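PDB 1YA5: telethonin from Homo sapiens, which caps titin at the sarcomeric Z-disk, mediating the antiparallel assembly of titin molecules and acting as a regulating factor in muscle assembly. Local coordinates for residues S4-V10 with A23-T29; P34-L40 with H52-Q56. The protein carries 4 engineered substitutions. All blocks are in the same frame, centred on the assembly; numbering follows the deposited sequence.

Contact 1: residues S4-V10 with A23-T29; sequences SELSSEV and AEWKDLT. Engineered in segment 4-10: Ser8 (natural residue Cys).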
loop_
_atom_site.group_PDB
_atom_site.type_symbol
_atom_site.label_atom_id
_atom_site.label_comp_id
_atom_site.label_asym_id
_atom_site.label_seq_id
_atom_site.Cartn_x
_atom_site.Cartn_y
_atom_site.Cartn_z
ATOM N N SER C 4 8.931 -3.412 1.497
ATOM C CA SER C 4 8.875 -4.867 1.483
ATOM C C SER C 4 8.300 -5.266 0.159
ATOM O O SER C 4 7.318 -4.688 -0.286
ATOM C CB SER C 4 7.981 -5.413 2.598
ATOM O OG SER C 4 8.198 -4.731 3.826
ATOM N N GLU C 5 8.908 -6.263 -0.464
ATOM C CA GLU C 5 8.469 -6.742 -1.761
ATOM C C GLU C 5 7.970 -8.173 -1.604
ATOM O O GLU C 5 8.739 -9.070 -1.305
ATOM C CB GLU C 5 9.638 -6.689 -2.768
ATOM C CG GLU C 5 9.418 -5.771 -3.977
ATOM C CD GLU C 5 7.966 -5.789 -4.510
ATOM O OE1 GLU C 5 7.361 -4.696 -4.632
ATOM O OE2 GLU C 5 7.421 -6.884 -4.827
ATOM N N LEU C 6 6.675 -8.369 -1.792
ATOM C CA LEU C 6 6.058 -9.678 -1.631
ATOM C C LEU C 6 5.676 -10.260 -2.983
ATOM O O LEU C 6 5.024 -9.592 -3.788
ATOM C CB LEU C 6 4.768 -9.549 -0.803
ATOM C CG LEU C 6 4.794 -9.716 0.720
ATOM C CD1 LEU C 6 5.940 -8.916 1.323
ATOM C CD2 LEU C 6 3.463 -9.294 1.295
ATOM N N SER C 7 6.030 -11.517 -3.213
ATOM C CA SER C 7 5.709 -12.176 -4.470
ATOM C C SER C 7 4.683 -13.303 -4.435
ATOM O O SER C 7 4.403 -13.887 -3.400
ATOM C CB SER C 7 6.974 -12.656 -5.118
ATOM O OG SER C 7 7.259 -11.759 -6.172
ATOM N N SER C 8 4.114 -13.608 -5.581
ATOM C CA SER C 8 3.256 -14.779 -5.668
ATOM C C SER C 8 3.631 -15.685 -6.826
ATOM O O SER C 8 3.948 -15.212 -7.896
ATOM C CB SER C 8 1.829 -14.344 -5.827
ATOM O OG SER C 8 1.529 -13.510 -4.763
ATOM N N GLU C 9 3.574 -16.990 -6.612
ATOM C CA GLU C 9 3.825 -17.945 -7.678
ATOM C C GLU C 9 2.648 -18.898 -7.947
ATOM O O GLU C 9 1.820 -19.152 -7.091
ATOM C CB GLU C 9 5.083 -18.728 -7.367
ATOM C CG GLU C 9 6.300 -17.841 -7.096
ATOM C CD GLU C 9 6.227 -17.077 -5.784
ATOM O OE1 GLU C 9 6.590 -15.880 -5.762
ATOM O OE2 GLU C 9 5.826 -17.669 -4.764
ATOM N N VAL C 10 2.564 -19.402 -9.162
ATOM C CA VAL C 10 1.736 -20.552 -9.425
ATOM C C VAL C 10 2.559 -21.491 -10.256
ATOM O O VAL C 10 3.361 -21.041 -11.042
ATOM C CB VAL C 10 0.514 -20.202 -10.229
ATOM C CG1 VAL C 10 -0.015 -21.430 -10.880
ATOM C CG2 VAL C 10 -0.504 -19.594 -9.350
ATOM N N ALA C 23 4.385 -19.332 -13.157
ATOM C CA ALA C 23 4.179 -17.879 -13.103
ATOM C C ALA C 23 4.756 -17.374 -11.786
ATOM O O ALA C 23 4.516 -17.957 -10.720
ATOM C CB ALA C 23 2.672 -17.542 -13.202
ATOM N N GLU C 24 5.565 -16.323 -11.864
ATOM C CA GLU C 24 6.032 -15.607 -10.679
ATOM C C GLU C 24 5.762 -14.114 -10.889
ATOM O O GLU C 24 6.097 -13.568 -11.943
ATOM C CB GLU C 24 7.530 -15.867 -10.454
ATOM C CG GLU C 24 7.929 -16.081 -8.987
ATOM C CD GLU C 24 9.338 -15.560 -8.636
ATOM O OE1 GLU C 24 9.471 -14.734 -7.694
ATOM O OE2 GLU C 24 10.309 -15.975 -9.304
ATOM N N TRP C 25 5.151 -13.453 -9.900
ATOM C CA TRP C 25 4.990 -12.012 -10.020
ATOM C C TRP C 25 5.121 -11.161 -8.753
ATOM O O TRP C 25 4.795 -11.562 -7.634
ATOM C CB TRP C 25 3.706 -11.669 -10.752
ATOM C CG TRP C 25 2.464 -11.967 -9.991
ATOM C CD1 TRP C 25 1.701 -11.085 -9.290
ATOM C CD2 TRP C 25 1.819 -13.239 -9.876
ATOM N NE1 TRP C 25 0.604 -11.720 -8.756
ATOM C CE2 TRP C 25 0.650 -13.045 -9.099
ATOM C CE3 TRP C 25 2.110 -14.524 -10.364
ATOM C CZ2 TRP C 25 -0.238 -14.086 -8.806
ATOM C CZ3 TRP C 25 1.232 -15.562 -10.061
ATOM C CH2 TRP C 25 0.070 -15.335 -9.291
ATOM N N LYS C 26 5.608 -9.932 -8.960
ATOM C CA LYS C 26 5.666 -8.909 -7.931
ATOM C C LYS C 26 4.241 -8.591 -7.567
ATOM O O LYS C 26 3.543 -7.969 -8.354
ATOM C CB LYS C 26 6.351 -7.666 -8.475
ATOM C CG LYS C 26 7.827 -7.860 -8.737
ATOM C CD LYS C 26 8.442 -6.610 -9.368
ATOM C CE LYS C 26 9.923 -6.455 -9.006
ATOM N NZ LYS C 26 10.780 -7.266 -9.903
ATOM N N ASP C 27 3.786 -9.031 -6.400
ATOM C CA ASP C 27 2.351 -8.965 -6.089
ATOM C C ASP C 27 2.007 -7.731 -5.281
ATOM O O ASP C 27 1.175 -6.919 -5.691
ATOM C CB ASP C 27 1.918 -10.219 -5.330
ATOM C CG ASP C 27 0.479 -10.152 -4.830
ATOM O OD1 ASP C 27 -0.076 -9.038 -4.691
ATOM O OD2 ASP C 27 -0.105 -11.214 -4.560
ATOM N N LEU C 28 2.647 -7.614 -4.131
ATOM C CA LEU C 28 2.390 -6.534 -3.198
ATOM C C LEU C 28 3.691 -5.824 -2.972
ATOM O O LEU C 28 4.737 -6.458 -2.836
ATOM C CB LEU C 28 1.913 -7.097 -1.867
ATOM C CG LEU C 28 1.045 -6.250 -0.939
ATOM C CD1 LEU C 28 0.253 -5.280 -1.753
ATOM C CD2 LEU C 28 0.091 -7.138 -0.173
ATOM N N THR C 29 3.627 -4.503 -2.928
ATOM C CA THR C 29 4.787 -3.715 -2.584
ATOM C C THR C 29 4.422 -2.738 -1.461
ATOM O O THR C 29 3.416 -2.062 -1.549
ATOM C CB THR C 29 5.249 -2.953 -3.795
ATOM O OG1 THR C 29 6.560 -2.424 -3.548
ATOM C CG2 THR C 29 4.294 -1.808 -4.043
#
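Ser8 meets Trp25 through the face of the indole: its CB lies over the six-membered ring, 3.9 Å from that ring's centroid, in a CH-pi contact. Its carbonyl O sits 3.1 Å above the ring plane, offset toward the rim, while also accepting the backbone N-H of Trp25. With chi1 at 70°, CG of Trp25 stands between its own backbone N and carbonyl carbon, which swings the indole back across the facing strand until CH2 comes 4.3 Å from Val10 CG2. An alanine in place of Trp25 would probably leave Ser8 CB and Val10 CG2 without their aromatic cover and open a gap there. Ser8 is an engineered replacement for cysteine; its OG donates to Asp27 OD2 at 2.8 Å, OD2 accepting on its anti lone pair, and backbone of a chain of another protein grips OD2 a second time. The pairing joins the two strands, 4-14 and 19-33, of an antiparallel beta hairpin, interrupted by a classic beta bulge in which Asp27 and Leu28 both face Leu6. There Leu6 O accepts two N-H groups, Asp27 N at 2.9 Å in the carbonyl plane and Leu28 N at 3.1 Å, the latter tilted 22° from it. Within the bulge the side chains of Leu6 and Leu28 lie side by side, CB to CB 3.9 Å. Outward from here, Leu28 packs on Leu60, Trp25 rests on Pro65, and two chains of another protein extend the sheet, one beside Glu9 and Val10, the other beside Ala23 and Glu24.

Contact 2: residues P34-L40 with H52-Q56; sequences PEEGSSL and HQQGQ. Engineered in segment 34-40: Ser38 (natural residue Cys). With SO4 (sulfate ion), chain H.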
loop_
_atom_site.group_PDB
_atom_site.type_symbol
_atom_site.label_atom_id
_atom_site.label_comp_id
_atom_site.label_asym_id
_atom_site.label_seq_id
_atom_site.Cartn_x
_atom_site.Cartn_y
_atom_site.Cartn_z
ATOM N N PRO C 34 8.824 9.190 4.439
ATOM C CA PRO C 34 9.408 9.983 5.525
ATOM C C PRO C 34 8.345 10.751 6.298
ATOM O O PRO C 34 7.230 10.952 5.812
ATOM C CB PRO C 34 10.315 10.972 4.789
ATOM C CG PRO C 34 9.892 10.880 3.319
ATOM C CD PRO C 34 9.479 9.459 3.151
ATOM N N GLU C 35 8.704 11.185 7.496
ATOM C CA GLU C 35 7.776 11.870 8.374
ATOM C C GLU C 35 7.412 13.253 7.832
ATOM O O GLU C 35 6.257 13.678 7.925
ATOM C CB GLU C 35 8.385 11.988 9.773
ATOM C CG GLU C 35 9.178 10.766 10.193
ATOM C CD GLU C 35 9.453 10.724 11.683
ATOM O OE1 GLU C 35 9.799 11.795 12.254
ATOM O OE2 GLU C 35 9.331 9.616 12.271
ATOM N N GLU C 36 8.399 13.952 7.274
ATOM C CA GLU C 36 8.166 15.224 6.582
ATOM C C GLU C 36 7.099 15.038 5.528
ATOM O O GLU C 36 6.447 15.991 5.138
ATOM C CB GLU C 36 9.431 15.735 5.893
ATOM C CG GLU C 36 10.682 15.709 6.754
ATOM C CD GLU C 36 11.041 14.295 7.218
ATOM O OE1 GLU C 36 10.595 13.305 6.575
ATOM O OE2 GLU C 36 11.772 14.184 8.235
ATOM N N GLY C 37 6.932 13.808 5.061
ATOM C CA GLY C 37 5.956 13.532 4.030
ATOM C C GLY C 37 4.566 13.995 4.406
ATOM O O GLY C 37 3.805 14.433 3.553
ATOM N N SER C 38 4.219 13.892 5.682
ATOM C CA SER C 38 2.944 14.438 6.126
ATOM C C SER C 38 3.004 15.077 7.508
ATOM O O SER C 38 3.167 14.412 8.526
ATOM C CB SER C 38 1.812 13.425 6.000
ATOM O OG SER C 38 2.017 12.358 6.885
ATOM N N SER C 39 2.887 16.398 7.516
ATOM C CA SER C 39 3.136 17.173 8.706
ATOM C C SER C 39 2.148 18.307 8.832
ATOM O O SER C 39 1.394 18.618 7.907
ATOM C CB SER C 39 4.544 17.744 8.681
ATOM O OG SER C 39 4.745 18.436 7.480
ATOM N N LEU C 40 2.166 18.924 9.999
ATOM C CA LEU C 40 1.330 20.055 10.268
ATOM C C LEU C 40 2.113 20.931 11.207
ATOM O O LEU C 40 2.780 20.437 12.103
ATOM C CB LEU C 40 0.041 19.578 10.934
ATOM C CG LEU C 40 -0.600 20.520 11.925
ATOM C CD1 LEU C 40 -1.588 21.338 11.179
ATOM C CD2 LEU C 40 -1.280 19.745 12.988
ATOM N N HIS C 52 3.694 21.403 16.360
ATOM C CA HIS C 52 4.201 20.719 15.183
ATOM C C HIS C 52 4.053 19.201 15.259
ATOM O O HIS C 52 4.281 18.599 16.295
ATOM C CB HIS C 52 5.670 21.072 14.898
ATOM C CG HIS C 52 6.210 20.340 13.706
ATOM N ND1 HIS C 52 6.792 19.089 13.796
ATOM C CD2 HIS C 52 6.156 20.633 12.382
ATOM C CE1 HIS C 52 7.115 18.667 12.584
ATOM N NE2 HIS C 52 6.740 19.586 11.709
ATOM N N GLN C 53 3.703 18.577 14.147
ATOM C CA GLN C 53 3.783 17.137 14.072
ATOM C C GLN C 53 4.234 16.671 12.707
ATOM O O GLN C 53 3.984 17.336 11.703
ATOM C CB GLN C 53 2.449 16.520 14.382
ATOM C CG GLN C 53 1.428 16.949 13.431
ATOM C CD GLN C 53 0.120 16.319 13.739
ATOM O OE1 GLN C 53 -0.791 16.302 12.900
ATOM N NE2 GLN C 53 -0.001 15.783 14.948
ATOM N N GLN C 54 4.925 15.534 12.691
ATOM C CA GLN C 54 5.266 14.836 11.472
ATOM C C GLN C 54 5.139 13.343 11.715
ATOM O O GLN C 54 5.374 12.878 12.810
ATOM C CB GLN C 54 6.659 15.248 10.933
ATOM C CG GLN C 54 7.805 15.309 11.928
ATOM C CD GLN C 54 9.128 15.677 11.261
ATOM O OE1 GLN C 54 9.181 16.598 10.450
ATOM N NE2 GLN C 54 10.194 14.954 11.595
ATOM N N GLY C 55 4.720 12.598 10.703
ATOM C CA GLY C 55 4.525 11.156 10.857
ATOM C C GLY C 55 4.683 10.347 9.580
ATOM O O GLY C 55 4.189 10.739 8.518
ATOM N N GLN C 56 5.359 9.207 9.686
ATOM C CA GLN C 56 5.451 8.282 8.573
ATOM C C GLN C 56 4.100 7.756 8.162
ATOM O O GLN C 56 3.163 7.653 8.972
ATOM C CB GLN C 56 6.309 7.110 8.940
ATOM C CG GLN C 56 7.653 7.520 9.475
ATOM C CD GLN C 56 8.603 6.394 9.461
ATOM O OE1 GLN C 56 8.255 5.285 9.846
ATOM N NE2 GLN C 56 9.806 6.644 8.986
HETATM S S SO4 H . 12.334 9.423 8.923
HETATM O O1 SO4 H . 12.216 10.870 9.088
HETATM O O2 SO4 H . 11.827 9.050 7.608
HETATM O O3 SO4 H . 11.562 8.752 9.961
HETATM O O4 SO4 H . 13.738 9.031 9.033
#
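Glu35 crosses Gln56 at a slant, Glu35 CG to Gln56 CG 3.7 Å, with carboxylate and amide planes almost perpendicular. Its OE1, whose position is less certain, accepts from Gln54 NE2 at 3.3 Å and also forms a salt bridge with a basic side chain of a chain of another protein. The turn from Pro34 to Ser38, with Ser38 N bonded to Glu35 O, leads into strand 39-44, the first strand of an antiparallel hairpin with strand 49-62. Within it the carboxylate of Glu36 turns back toward the Gln54 amide because the chain bends at chi2 (61°), yet OE2 stays 3.8 Å from Gln54 NE2. A sulfate, probably from the crystallisation liquor, sits beside this corner and takes a weak bond from Gln56 NE2. Gly55 N donates to O of Ser38, an engineered residue that is cysteine in nature, at 3.2 Å, and more weakly to Glu35 O. Ser39 then faces Gln54 in a non-hydrogen-bonded pair, CB to CB 4.0 Å. At Leu40 regular pairing is established: its N and O bond reciprocally with Gln53 O and N, and CD2 reaches Gln53 OE1 at 3.5 Å. Two chains of another protein continue the sheet, one beside residues 52-55, the other beside Ser39 and Leu40.

Contacts 1 and 2 each tie together the two strands of one of two successive hairpins in this N-terminal part of telethonin, on opposite sides of the chain's centre, with centres about 30 Å apart and nearest atoms about 12 Å apart. They do not touch, but strands 19-33 and 49-62, one from each, are neighbours in the same antiparallel sheet. Contact 1 is partly buried and combines long, bulged strand pairing with aromatic and leucine packing. Contact 2 lies at the surface, pairs only briefly after a turn, and relies more on glutamate and glutamine side chains. Both are extended by strands from two chains of another protein, consistent with telethonin's role in joining titin molecules.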